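Local structure of prolyl endopeptidase (Myxococcus xanthus, 2BKL) at residues A[68-73]-A[87-92]; A[93-98]-A[109-114]; A[64-69]-A[406-411]; A[83-88]-A[124-129]. The protein probably cleaves oligopeptides on the carboxyl side of proline, and less often of alanine, as a serine peptidase of the prolyl oligopeptidase family. All blocks are in the same frame, centred on the assembly; numbering follows the deposited sequence.

Contact 1: residues A[68-73]-A[87-92]; sequences YTDSVS and THKDKE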
# COMPACT_ATOMS: atom_id res chain seq x y z
N TYR A 68 -4.09 -20.87 -2.92
CA TYR A 68 -5.23 -20.99 -3.83
C TYR A 68 -6.46 -21.08 -2.95
O TYR A 68 -6.58 -22.01 -2.15
CB TYR A 68 -5.10 -22.21 -4.73
CG TYR A 68 -4.05 -22.07 -5.81
CD1 TYR A 68 -4.28 -21.30 -6.94
CD2 TYR A 68 -2.81 -22.73 -5.71
CE1 TYR A 68 -3.32 -21.18 -7.95
CE2 TYR A 68 -1.85 -22.62 -6.68
CZ TYR A 68 -2.07 -21.84 -7.81
OH TYR A 68 -1.07 -21.72 -8.77
N THR A 69 -7.34 -20.09 -3.04
CA THR A 69 -8.53 -20.06 -2.20
C THR A 69 -9.78 -19.78 -3.03
O THR A 69 -9.70 -19.30 -4.17
CB THR A 69 -8.46 -18.96 -1.13
OG1 THR A 69 -8.56 -17.69 -1.75
CG2 THR A 69 -7.12 -18.94 -0.42
N ASP A 70 -10.90 -20.07 -2.40
CA ASP A 70 -12.21 -19.61 -2.83
C ASP A 70 -12.51 -18.42 -1.96
O ASP A 70 -12.60 -18.54 -0.74
CB ASP A 70 -13.28 -20.68 -2.57
CG ASP A 70 -13.12 -21.86 -3.45
OD1 ASP A 70 -13.10 -21.68 -4.68
OD2 ASP A 70 -12.96 -23.02 -2.99
N SER A 71 -12.64 -17.25 -2.57
CA SER A 71 -12.99 -16.06 -1.84
C SER A 71 -13.90 -15.21 -2.70
O SER A 71 -14.02 -15.40 -3.92
CB SER A 71 -11.74 -15.29 -1.47
OG SER A 71 -11.19 -14.59 -2.59
N VAL A 72 -14.60 -14.31 -2.03
CA VAL A 72 -15.43 -13.31 -2.71
C VAL A 72 -15.25 -11.95 -2.03
O VAL A 72 -15.14 -11.91 -0.78
CB VAL A 72 -16.90 -13.72 -2.75
CG1 VAL A 72 -17.50 -13.77 -1.37
CG2 VAL A 72 -17.71 -12.76 -3.65
N SER A 73 -15.20 -10.88 -2.83
CA SER A 73 -15.07 -9.47 -2.37
C SER A 73 -16.43 -8.95 -1.94
O SER A 73 -17.46 -9.51 -2.28
CB SER A 73 -14.53 -8.52 -3.49
OG SER A 73 -15.53 -8.08 -4.49
N THR A 87 -11.92 -15.22 -6.13
CA THR A 87 -10.83 -16.11 -6.47
C THR A 87 -11.36 -17.54 -6.47
O THR A 87 -12.30 -17.87 -5.75
CB THR A 87 -9.65 -16.03 -5.50
OG1 THR A 87 -10.07 -16.36 -4.16
CG2 THR A 87 -9.07 -14.61 -5.43
N HIS A 88 -10.72 -18.37 -7.27
CA HIS A 88 -11.00 -19.81 -7.35
C HIS A 88 -9.69 -20.58 -7.11
O HIS A 88 -8.59 -20.05 -7.31
CB HIS A 88 -11.57 -20.19 -8.74
CG HIS A 88 -12.85 -19.51 -9.10
ND1 HIS A 88 -13.99 -19.59 -8.32
CD2 HIS A 88 -13.19 -18.76 -10.17
CE1 HIS A 88 -14.96 -18.90 -8.89
NE2 HIS A 88 -14.50 -18.38 -10.02
N LYS A 89 -9.80 -21.83 -6.70
CA LYS A 89 -8.62 -22.63 -6.36
C LYS A 89 -7.84 -23.06 -7.58
O LYS A 89 -6.71 -23.54 -7.42
CB LYS A 89 -9.01 -23.85 -5.54
CG LYS A 89 -9.49 -23.52 -4.16
CD LYS A 89 -9.43 -24.71 -3.24
CE LYS A 89 -10.03 -24.39 -1.90
NZ LYS A 89 -9.72 -25.48 -0.95
N ASP A 90 -8.42 -22.90 -8.78
CA ASP A 90 -7.79 -23.34 -10.02
C ASP A 90 -7.51 -22.22 -11.00
O ASP A 90 -7.39 -22.44 -12.21
CB ASP A 90 -8.60 -24.46 -10.68
CG ASP A 90 -10.00 -24.03 -11.09
OD1 ASP A 90 -10.49 -22.93 -10.74
OD2 ASP A 90 -10.73 -24.78 -11.78
N LYS A 91 -7.38 -21.00 -10.47
CA LYS A 91 -7.09 -19.83 -11.29
C LYS A 91 -5.94 -19.01 -10.69
O LYS A 91 -5.78 -18.88 -9.47
CB LYS A 91 -8.34 -18.94 -11.40
CG LYS A 91 -9.58 -19.60 -11.98
CD LYS A 91 -9.44 -19.91 -13.45
CE LYS A 91 -10.82 -20.24 -14.06
NZ LYS A 91 -10.73 -20.82 -15.41
N GLU A 92 -5.18 -18.39 -11.58
CA GLU A 92 -3.99 -17.60 -11.19
C GLU A 92 -4.29 -16.16 -10.78
O GLU A 92 -3.49 -15.57 -10.05
CB GLU A 92 -2.95 -17.63 -12.31
CG GLU A 92 -2.34 -19.02 -12.50
CD GLU A 92 -1.59 -19.49 -11.30
OE1 GLU A 92 -0.79 -18.70 -10.83
OE2 GLU A 92 -1.81 -20.61 -10.83
O HOH W 1 -6.83 -18.49 -5.70
O HOH W 2 -14.66 -19.76 -5.76
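Ser71 and Thr87 form an antiparallel hydrogen-bonded pair. Ser71 N gives to Thr87 O at 3.3 Å, and Thr87 N gives to Ser71 O at 3.1 Å. Their hydroxyls meet on one face of the sheet, Ser71 OG lying 2.6 Å from Thr87 OG1. Both oxygens sit between the backbone N and the carbonyl carbon (chi1 75° and 60°), which puts them side by side. Thr69 O lies 3.0 Å from Thr87 OG1.

Tyr68 OH gives a very short bond of 2.5 Å to Glu92 OE2. The carboxylate meets the ring at its edge, the two planes 72° apart. Glu92 OE1 is held by Ala658 N. The Tyr68 ring also packs on Val657, Ala658 and Ile661 of helix 657-674. With a leucine in place of Tyr68, Glu92 OE2 is likely to lose this donor.

Water 1 joins Thr69 N to His88 O. Water 2 lies 2.7 Å from Asp70 OD1 and also reaches Thr87 O and His88 ND1, while His88 NE2 is hydrogen-bonded to Tyr97 OH. The aliphatic chain of Lys89 crosses Asp70 at about a right angle, Lys89 CE lying 3.4 Å from Asp70 OD2.

A type I turn from His88 to Lys91 ends two neighbouring antiparallel strands of a beta-propeller blade.

Contact 2: residues A[93-98]-A[109-114]; sequences KAILYW and LLDPNG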
# COMPACT_ATOMS: atom_id res chain seq x y z
N LYS A 93 -5.42 -15.62 -11.26
CA LYS A 93 -5.87 -14.26 -10.99
C LYS A 93 -7.34 -14.28 -10.62
O LYS A 93 -8.09 -15.15 -11.09
CB LYS A 93 -5.69 -13.39 -12.24
CG LYS A 93 -4.25 -13.19 -12.68
CD LYS A 93 -4.21 -12.30 -13.92
CE LYS A 93 -2.88 -12.21 -14.58
NZ LYS A 93 -1.90 -11.54 -13.71
N ALA A 94 -7.76 -13.30 -9.83
CA ALA A 94 -9.16 -13.10 -9.51
C ALA A 94 -9.97 -12.64 -10.71
O ALA A 94 -9.42 -12.06 -11.64
CB ALA A 94 -9.29 -12.08 -8.41
N ILE A 95 -11.27 -12.90 -10.66
CA ILE A 95 -12.19 -12.67 -11.76
C ILE A 95 -13.36 -11.81 -11.30
O ILE A 95 -13.90 -12.05 -10.22
CB ILE A 95 -12.70 -14.07 -12.25
CG1 ILE A 95 -11.53 -14.89 -12.81
CG2 ILE A 95 -13.85 -13.95 -13.27
CD1 ILE A 95 -11.89 -16.30 -13.20
N LEU A 96 -13.79 -10.87 -12.13
CA LEU A 96 -14.94 -10.00 -11.86
C LEU A 96 -16.21 -10.65 -12.40
O LEU A 96 -16.27 -11.00 -13.57
CB LEU A 96 -14.73 -8.63 -12.52
CG LEU A 96 -15.87 -7.64 -12.27
CD1 LEU A 96 -16.05 -7.33 -10.82
CD2 LEU A 96 -15.64 -6.33 -13.03
N TYR A 97 -17.18 -10.87 -11.52
CA TYR A 97 -18.49 -11.43 -11.81
C TYR A 97 -19.59 -10.40 -11.62
O TYR A 97 -19.43 -9.41 -10.90
CB TYR A 97 -18.78 -12.55 -10.80
CG TYR A 97 -18.02 -13.82 -11.07
CD1 TYR A 97 -16.74 -13.98 -10.62
CD2 TYR A 97 -18.61 -14.85 -11.80
CE1 TYR A 97 -16.04 -15.15 -10.88
CE2 TYR A 97 -17.91 -16.02 -12.07
CZ TYR A 97 -16.63 -16.15 -11.59
OH TYR A 97 -15.93 -17.30 -11.87
N TRP A 98 -20.74 -10.66 -12.21
CA TRP A 98 -21.95 -9.93 -11.92
C TRP A 98 -23.15 -10.86 -11.86
O TRP A 98 -23.13 -11.98 -12.39
CB TRP A 98 -22.20 -8.78 -12.92
CG TRP A 98 -22.71 -9.24 -14.25
CD1 TRP A 98 -21.97 -9.77 -15.26
CD2 TRP A 98 -24.05 -9.16 -14.73
NE1 TRP A 98 -22.78 -10.07 -16.33
CE2 TRP A 98 -24.05 -9.69 -16.04
CE3 TRP A 98 -25.25 -8.70 -14.20
CZ2 TRP A 98 -25.21 -9.76 -16.81
CZ3 TRP A 98 -26.40 -8.78 -14.97
CH2 TRP A 98 -26.37 -9.30 -16.26
N LEU A 109 -17.57 -11.51 -16.01
CA LEU A 109 -17.57 -10.25 -16.76
C LEU A 109 -16.16 -9.96 -17.27
O LEU A 109 -15.96 -9.72 -18.47
CB LEU A 109 -18.00 -9.08 -15.87
CG LEU A 109 -18.19 -7.74 -16.60
CD1 LEU A 109 -19.19 -7.81 -17.74
CD2 LEU A 109 -18.63 -6.69 -15.60
N LEU A 110 -15.18 -10.00 -16.38
CA LEU A 110 -13.79 -9.77 -16.75
C LEU A 110 -12.94 -10.87 -16.14
O LEU A 110 -12.87 -11.00 -14.93
CB LEU A 110 -13.27 -8.42 -16.29
CG LEU A 110 -13.90 -7.17 -16.87
CD1 LEU A 110 -13.42 -5.92 -16.14
CD2 LEU A 110 -13.68 -7.06 -18.38
N ASP A 111 -12.25 -11.63 -17.00
CA ASP A 111 -11.37 -12.71 -16.57
C ASP A 111 -9.95 -12.46 -17.08
O ASP A 111 -9.61 -12.81 -18.22
CB ASP A 111 -11.90 -14.05 -17.08
CG ASP A 111 -11.03 -15.23 -16.66
OD1 ASP A 111 -10.01 -15.02 -15.95
OD2 ASP A 111 -11.32 -16.40 -17.01
N PRO A 112 -9.13 -11.82 -16.27
CA PRO A 112 -7.78 -11.47 -16.70
C PRO A 112 -6.91 -12.67 -16.98
O PRO A 112 -5.89 -12.49 -17.64
CB PRO A 112 -7.21 -10.63 -15.55
CG PRO A 112 -8.18 -10.67 -14.50
CD PRO A 112 -9.44 -11.31 -14.92
N ASN A 113 -7.26 -13.86 -16.50
CA ASN A 113 -6.52 -15.06 -16.88
C ASN A 113 -6.54 -15.29 -18.39
O ASN A 113 -5.64 -15.96 -18.91
CB ASN A 113 -7.05 -16.30 -16.17
CG ASN A 113 -7.01 -16.17 -14.65
OD1 ASN A 113 -5.94 -16.25 -14.05
ND2 ASN A 113 -8.16 -15.90 -14.02
N GLY A 114 -7.53 -14.74 -19.07
CA GLY A 114 -7.62 -14.88 -20.52
C GLY A 114 -7.06 -13.73 -21.33
O GLY A 114 -7.16 -13.77 -22.57
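Leu96 pairs with both Leu109 and Leu110, a classic beta bulge. Leu96 O accepts from Leu109 N at 2.8 Å and from Leu110 N at 3.2 Å. Leu96 N gives to Leu110 O at 3.0 Å.

The Asn113 amide makes a second set of polar contacts. Its ND2 gives a nearly straight bond of 3.0 Å to Lys93 O (170°). That oxygen lies near the amide plane, although the donor stands above the Lys93 carbonyl plane. Asn113 OD1 takes a weak bond from Lys93 N. Asn113 ND2 also gives to Asp111 OD1 at 2.8 Å, so two acceptors fix the turn of the amide. Lys93 NZ makes a salt bridge with Asp655 and hydrogen bonds with Gly119 O and Ser122 OG.

Leu96 lies alongside Leu109 and Leu110, its CD2 being 3.8 Å from Leu110 CD1. With its CG anti to the backbone N (chi1 -179°), Leu96 points the same way as both. Trp98 CD1 touches Leu109 CB, and Lys93 CD touches Pro112 CB. Separately, Ile95 CG1 packs against the carboxylate of Asp111, 3.5 Å from OD1.

The buried leucines give no direction, so the backbone bonds probably set the register. Asn113 extends it past the strand with one good and one weak bond.

Contact 3: residues A[64-69]-A[406-411]; sequences KELFYT and VDVPMN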
# COMPACT_ATOMS: atom_id res chain seq x y z
N LYS A 64 0.85 -24.15 -1.68
CA LYS A 64 -0.16 -24.44 -2.69
C LYS A 64 -1.54 -24.69 -2.05
O LYS A 64 -2.56 -24.21 -2.53
CB LYS A 64 0.29 -25.63 -3.56
CG LYS A 64 -0.50 -25.74 -4.84
CD LYS A 64 0.04 -26.86 -5.72
CE LYS A 64 -0.94 -27.18 -6.85
NZ LYS A 64 -2.10 -27.96 -6.34
N GLU A 65 -1.55 -25.39 -0.92
CA GLU A 65 -2.77 -25.66 -0.17
C GLU A 65 -3.37 -24.36 0.40
O GLU A 65 -4.59 -24.22 0.51
CB GLU A 65 -2.43 -26.67 0.94
CG GLU A 65 -3.50 -27.03 1.94
CD GLU A 65 -3.09 -28.20 2.84
OE1 GLU A 65 -1.85 -28.37 3.12
OE2 GLU A 65 -3.99 -28.95 3.29
N LEU A 66 -2.51 -23.40 0.72
CA LEU A 66 -2.95 -22.18 1.40
C LEU A 66 -3.27 -21.02 0.47
O LEU A 66 -4.19 -20.25 0.74
CB LEU A 66 -1.86 -21.70 2.38
CG LEU A 66 -1.64 -22.58 3.60
CD1 LEU A 66 -0.40 -22.14 4.33
CD2 LEU A 66 -2.87 -22.55 4.50
N PHE A 67 -2.50 -20.85 -0.60
CA PHE A 67 -2.60 -19.63 -1.42
C PHE A 67 -3.70 -19.68 -2.47
O PHE A 67 -4.16 -18.63 -2.93
CB PHE A 67 -1.28 -19.30 -2.13
CG PHE A 67 -0.20 -18.76 -1.25
CD1 PHE A 67 -0.31 -18.72 0.14
CD2 PHE A 67 0.96 -18.33 -1.83
CE1 PHE A 67 0.73 -18.19 0.92
CE2 PHE A 67 2.02 -17.82 -1.07
CZ PHE A 67 1.90 -17.77 0.31
N TYR A 68 -4.09 -20.87 -2.92
CA TYR A 68 -5.23 -20.99 -3.83
C TYR A 68 -6.46 -21.08 -2.95
O TYR A 68 -6.58 -22.01 -2.15
CB TYR A 68 -5.10 -22.21 -4.73
CG TYR A 68 -4.05 -22.07 -5.81
CD1 TYR A 68 -4.28 -21.30 -6.94
CD2 TYR A 68 -2.81 -22.73 -5.71
CE1 TYR A 68 -3.32 -21.18 -7.95
CE2 TYR A 68 -1.85 -22.62 -6.68
CZ TYR A 68 -2.07 -21.84 -7.81
OH TYR A 68 -1.07 -21.72 -8.77
N THR A 69 -7.34 -20.09 -3.04
CA THR A 69 -8.53 -20.06 -2.20
C THR A 69 -9.78 -19.78 -3.03
O THR A 69 -9.70 -19.30 -4.17
CB THR A 69 -8.46 -18.96 -1.13
OG1 THR A 69 -8.56 -17.69 -1.75
CG2 THR A 69 -7.12 -18.94 -0.42
N VAL A 406 -13.65 -16.96 4.09
CA VAL A 406 -12.63 -17.75 3.38
C VAL A 406 -12.26 -18.98 4.21
O VAL A 406 -11.84 -18.86 5.36
CB VAL A 406 -11.36 -16.93 3.08
CG1 VAL A 406 -10.41 -17.77 2.29
CG2 VAL A 406 -11.70 -15.67 2.30
N ASP A 407 -12.45 -20.16 3.63
CA ASP A 407 -12.06 -21.40 4.27
C ASP A 407 -10.58 -21.64 3.95
O ASP A 407 -10.16 -21.61 2.78
CB ASP A 407 -12.94 -22.54 3.76
CG ASP A 407 -14.33 -22.53 4.39
OD1 ASP A 407 -15.19 -21.76 3.94
OD2 ASP A 407 -14.64 -23.26 5.37
N VAL A 408 -9.79 -21.85 4.99
CA VAL A 408 -8.36 -22.07 4.85
C VAL A 408 -8.01 -23.32 5.68
O VAL A 408 -8.51 -23.47 6.79
CB VAL A 408 -7.58 -20.84 5.39
CG1 VAL A 408 -6.09 -21.06 5.34
CG2 VAL A 408 -7.91 -19.59 4.59
N PRO A 409 -7.20 -24.24 5.15
CA PRO A 409 -6.88 -25.48 5.88
C PRO A 409 -5.86 -25.23 6.98
O PRO A 409 -4.67 -25.52 6.81
CB PRO A 409 -6.33 -26.39 4.78
CG PRO A 409 -5.75 -25.45 3.79
CD PRO A 409 -6.62 -24.23 3.81
N MET A 410 -6.33 -24.72 8.11
CA MET A 410 -5.50 -24.39 9.26
C MET A 410 -6.36 -24.48 10.50
O MET A 410 -7.59 -24.50 10.39
CB MET A 410 -4.99 -22.96 9.14
CG MET A 410 -6.14 -21.98 8.87
SD MET A 410 -5.99 -20.31 9.40
CE MET A 410 -5.06 -20.52 10.90
N ASN A 411 -5.74 -24.53 11.67
CA ASN A 411 -6.47 -24.55 12.94
C ASN A 411 -6.09 -23.34 13.76
O ASN A 411 -5.02 -23.32 14.37
CB ASN A 411 -6.16 -25.83 13.72
CG ASN A 411 -6.89 -25.89 15.07
OD1 ASN A 411 -7.63 -24.97 15.46
ND2 ASN A 411 -6.68 -26.99 15.80
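The last turn of helix 56-67 and the residues just after it pass the extended loop 406-411 without pairing, the nearest CA atoms being Leu66 and Val408 at 6.4 Å. Pro409 is the centre of an inverse gamma turn there, and a weak bond from Met410 N to Val408 O closes it.

Pro409 carries much of the contact. Its CG lies 3.3 Å from Glu65 CG. The two side chains slide past each other in opposite directions. Glu65 is extended, with CG anti to the backbone N (chi1 175°), which brings CG and the carboxylate alongside the proline ring. Its OE2 reaches Pro409 CB at 3.8 Å, while OE1 makes a salt bridge with Arg62. Arg62 also binds Pro409 O, so it serves both segments.

The loop follows strand 400-405 of the propeller and leads to strand 415-423, the outermost strand of the alpha/beta hydrolase sheet. The contact thus lies where the two domains join.

Leu66 adds an apolar contact. Its CD2 meets Val408 CG1 at 3.6 Å, the side chains crossing at about a right angle, and it lies 4.1 Å from Pro409 CG. Replacing Pro409 by a glycine would probably open a gap against Glu65 CG and Leu66 CD2 and leave the loop freer to turn. Farther along, Thr69 CB touches Val406 CG1 at 4.1 Å. Leu66 also packs on Ser466 and Leu469.

Contact 4: residues A[83-88]-A[124-129]; sequences FYVRTH and GTWAVS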
# COMPACT_ATOMS: atom_id res chain seq x y z
N PHE A 83 -21.90 -6.67 -8.42
CA PHE A 83 -20.62 -6.84 -9.08
C PHE A 83 -19.56 -7.10 -8.03
O PHE A 83 -19.49 -6.40 -7.02
CB PHE A 83 -20.22 -5.57 -9.85
CG PHE A 83 -21.17 -5.20 -10.95
CD1 PHE A 83 -22.38 -4.58 -10.67
CD2 PHE A 83 -20.90 -5.54 -12.26
CE1 PHE A 83 -23.27 -4.27 -11.70
CE2 PHE A 83 -21.80 -5.22 -13.27
CZ PHE A 83 -22.95 -4.60 -12.99
N TYR A 84 -18.72 -8.10 -8.23
CA TYR A 84 -17.82 -8.55 -7.18
C TYR A 84 -16.75 -9.46 -7.78
O TYR A 84 -16.97 -10.10 -8.82
CB TYR A 84 -18.60 -9.26 -6.04
CG TYR A 84 -19.51 -10.34 -6.60
CD1 TYR A 84 -20.78 -10.02 -7.02
CD2 TYR A 84 -19.05 -11.64 -6.80
CE1 TYR A 84 -21.60 -10.96 -7.59
CE2 TYR A 84 -19.87 -12.58 -7.37
CZ TYR A 84 -21.14 -12.23 -7.77
OH TYR A 84 -21.99 -13.14 -8.34
N VAL A 85 -15.60 -9.47 -7.15
CA VAL A 85 -14.49 -10.30 -7.57
C VAL A 85 -14.46 -11.61 -6.77
O VAL A 85 -14.70 -11.61 -5.56
CB VAL A 85 -13.20 -9.51 -7.42
CG1 VAL A 85 -11.99 -10.37 -7.61
CG2 VAL A 85 -13.18 -8.36 -8.43
N ARG A 86 -14.13 -12.71 -7.44
CA ARG A 86 -13.89 -13.99 -6.78
C ARG A 86 -12.50 -14.48 -7.07
O ARG A 86 -11.95 -14.23 -8.14
CB ARG A 86 -14.83 -15.08 -7.29
CG ARG A 86 -16.31 -14.93 -6.93
CD ARG A 86 -17.11 -16.17 -7.29
NE ARG A 86 -18.54 -16.10 -6.99
CZ ARG A 86 -19.09 -16.38 -5.82
NH1 ARG A 86 -18.33 -16.70 -4.78
NH2 ARG A 86 -20.41 -16.29 -5.67
N THR A 87 -11.92 -15.22 -6.13
CA THR A 87 -10.83 -16.11 -6.47
C THR A 87 -11.36 -17.54 -6.47
O THR A 87 -12.30 -17.87 -5.75
CB THR A 87 -9.65 -16.03 -5.50
OG1 THR A 87 -10.07 -16.36 -4.16
CG2 THR A 87 -9.07 -14.61 -5.43
N HIS A 88 -10.72 -18.37 -7.27
CA HIS A 88 -11.00 -19.81 -7.35
C HIS A 88 -9.69 -20.58 -7.11
O HIS A 88 -8.59 -20.05 -7.31
CB HIS A 88 -11.57 -20.19 -8.74
CG HIS A 88 -12.85 -19.51 -9.10
ND1 HIS A 88 -13.99 -19.59 -8.32
CD2 HIS A 88 -13.19 -18.76 -10.17
CE1 HIS A 88 -14.96 -18.90 -8.89
NE2 HIS A 88 -14.50 -18.38 -10.02
N GLY A 124 -6.74 -3.73 -13.05
CA GLY A 124 -6.56 -2.70 -12.05
C GLY A 124 -7.89 -2.24 -11.47
O GLY A 124 -8.77 -3.04 -11.13
N THR A 125 -8.04 -0.93 -11.31
CA THR A 125 -9.28 -0.36 -10.84
C THR A 125 -10.47 -0.69 -11.76
O THR A 125 -10.30 -0.81 -12.98
CB THR A 125 -9.13 1.18 -10.75
OG1 THR A 125 -10.18 1.72 -9.93
CG2 THR A 125 -9.33 1.84 -12.11
N TRP A 126 -11.65 -0.83 -11.21
CA TRP A 126 -12.86 -0.93 -11.98
C TRP A 126 -13.98 -0.13 -11.32
O TRP A 126 -14.02 -0.02 -10.09
CB TRP A 126 -13.27 -2.39 -12.24
CG TRP A 126 -13.35 -3.23 -11.01
CD1 TRP A 126 -12.33 -3.94 -10.43
CD2 TRP A 126 -14.53 -3.54 -10.25
NE1 TRP A 126 -12.79 -4.62 -9.33
CE2 TRP A 126 -14.13 -4.39 -9.20
CE3 TRP A 126 -15.87 -3.17 -10.33
CZ2 TRP A 126 -15.04 -4.88 -8.24
CZ3 TRP A 126 -16.76 -3.65 -9.37
CH2 TRP A 126 -16.33 -4.49 -8.35
N ALA A 127 -14.89 0.42 -12.12
CA ALA A 127 -15.97 1.28 -11.64
C ALA A 127 -17.18 0.98 -12.49
O ALA A 127 -17.14 1.12 -13.72
CB ALA A 127 -15.59 2.76 -11.75
N VAL A 128 -18.26 0.58 -11.85
CA VAL A 128 -19.50 0.25 -12.52
C VAL A 128 -20.34 1.51 -12.69
O VAL A 128 -20.48 2.33 -11.76
CB VAL A 128 -20.30 -0.79 -11.71
CG1 VAL A 128 -21.50 -1.30 -12.52
CG2 VAL A 128 -19.40 -1.93 -11.26
N SER A 129 -20.97 1.67 -13.84
CA SER A 129 -21.88 2.79 -14.08
C SER A 129 -23.12 2.64 -13.19
O SER A 129 -23.46 1.55 -12.74
CB SER A 129 -22.25 2.86 -15.56
OG SER A 129 -23.00 1.73 -15.96
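Strands 83-87 and 124-128 face each other from two different sheets. Their axes come within 9.5 Å and run at 151°, so they are roughly antiparallel. The nearest CA atoms, those of Phe83 and Val128, are 8.0 Å apart, too far for backbone pairing. The contact is made by side chains.

Val128 lies over one face of the Phe83 ring. Its CG1 makes a CH-pi contact, 3.7 Å from the ring centroid and 17° off the ring normal. The other methyl, Val128 CG2, reaches the near end of the ring and lies 3.7 Å from Phe83 CG. With CG1 anti to the backbone N (chi1 -172°), the two methyls spread along the ring, CG1 toward its far end.

The Trp126 indole reaches from Val85 to Phe83. Its six-membered ring comes up to the Phe83 backbone, with CH2 3.9 Å from Phe83 O, which lies at the ring edge. Trp126 CZ3 touches Phe83 CB at 4.0 Å. At the pyrrole end, Val85 CG2 approaches the indole obliquely, 3.9 Å from Trp126 NE1. Val128 CG2 also lies in the plane of the indole, at its edge.

Neighbouring residues extend the core. Leu96 and Ser76 also pack on Trp126. Val135 of strand 134-141 touches Phe83, Trp126 and Val128.

Strand 83-87 lies in the four-stranded sheet that runs from strand 71-78 to strand 107-110, and strand 121-128 is an outermost strand of the next. Apolar packing between successive sheets is typical of beta-propeller blades, here in the N-terminal domain.

From the N terminus, helix 56-67 ends and strand 71-78 begins. Contacts 1 and 3 start there and share Tyr68 and Thr69. Contact 1 closes a short loop between strands 71-78 and 81-87. Contact 4 starts on the second of these strands, sharing Thr87 and His88 with contact 1, and reaches the next sheet at strand 121-128. Contact 2 nests inside that loop and joins strands 95-100 and 107-110. It follows contact 1 in series, and Tyr97 OH meets His88 NE2 between them. Contact 3 closes far later, at 406-411, and encloses contacts 2 and 4. It ties the end of helix 56-67, where the chain enters the propeller, to the loop by which it leaves.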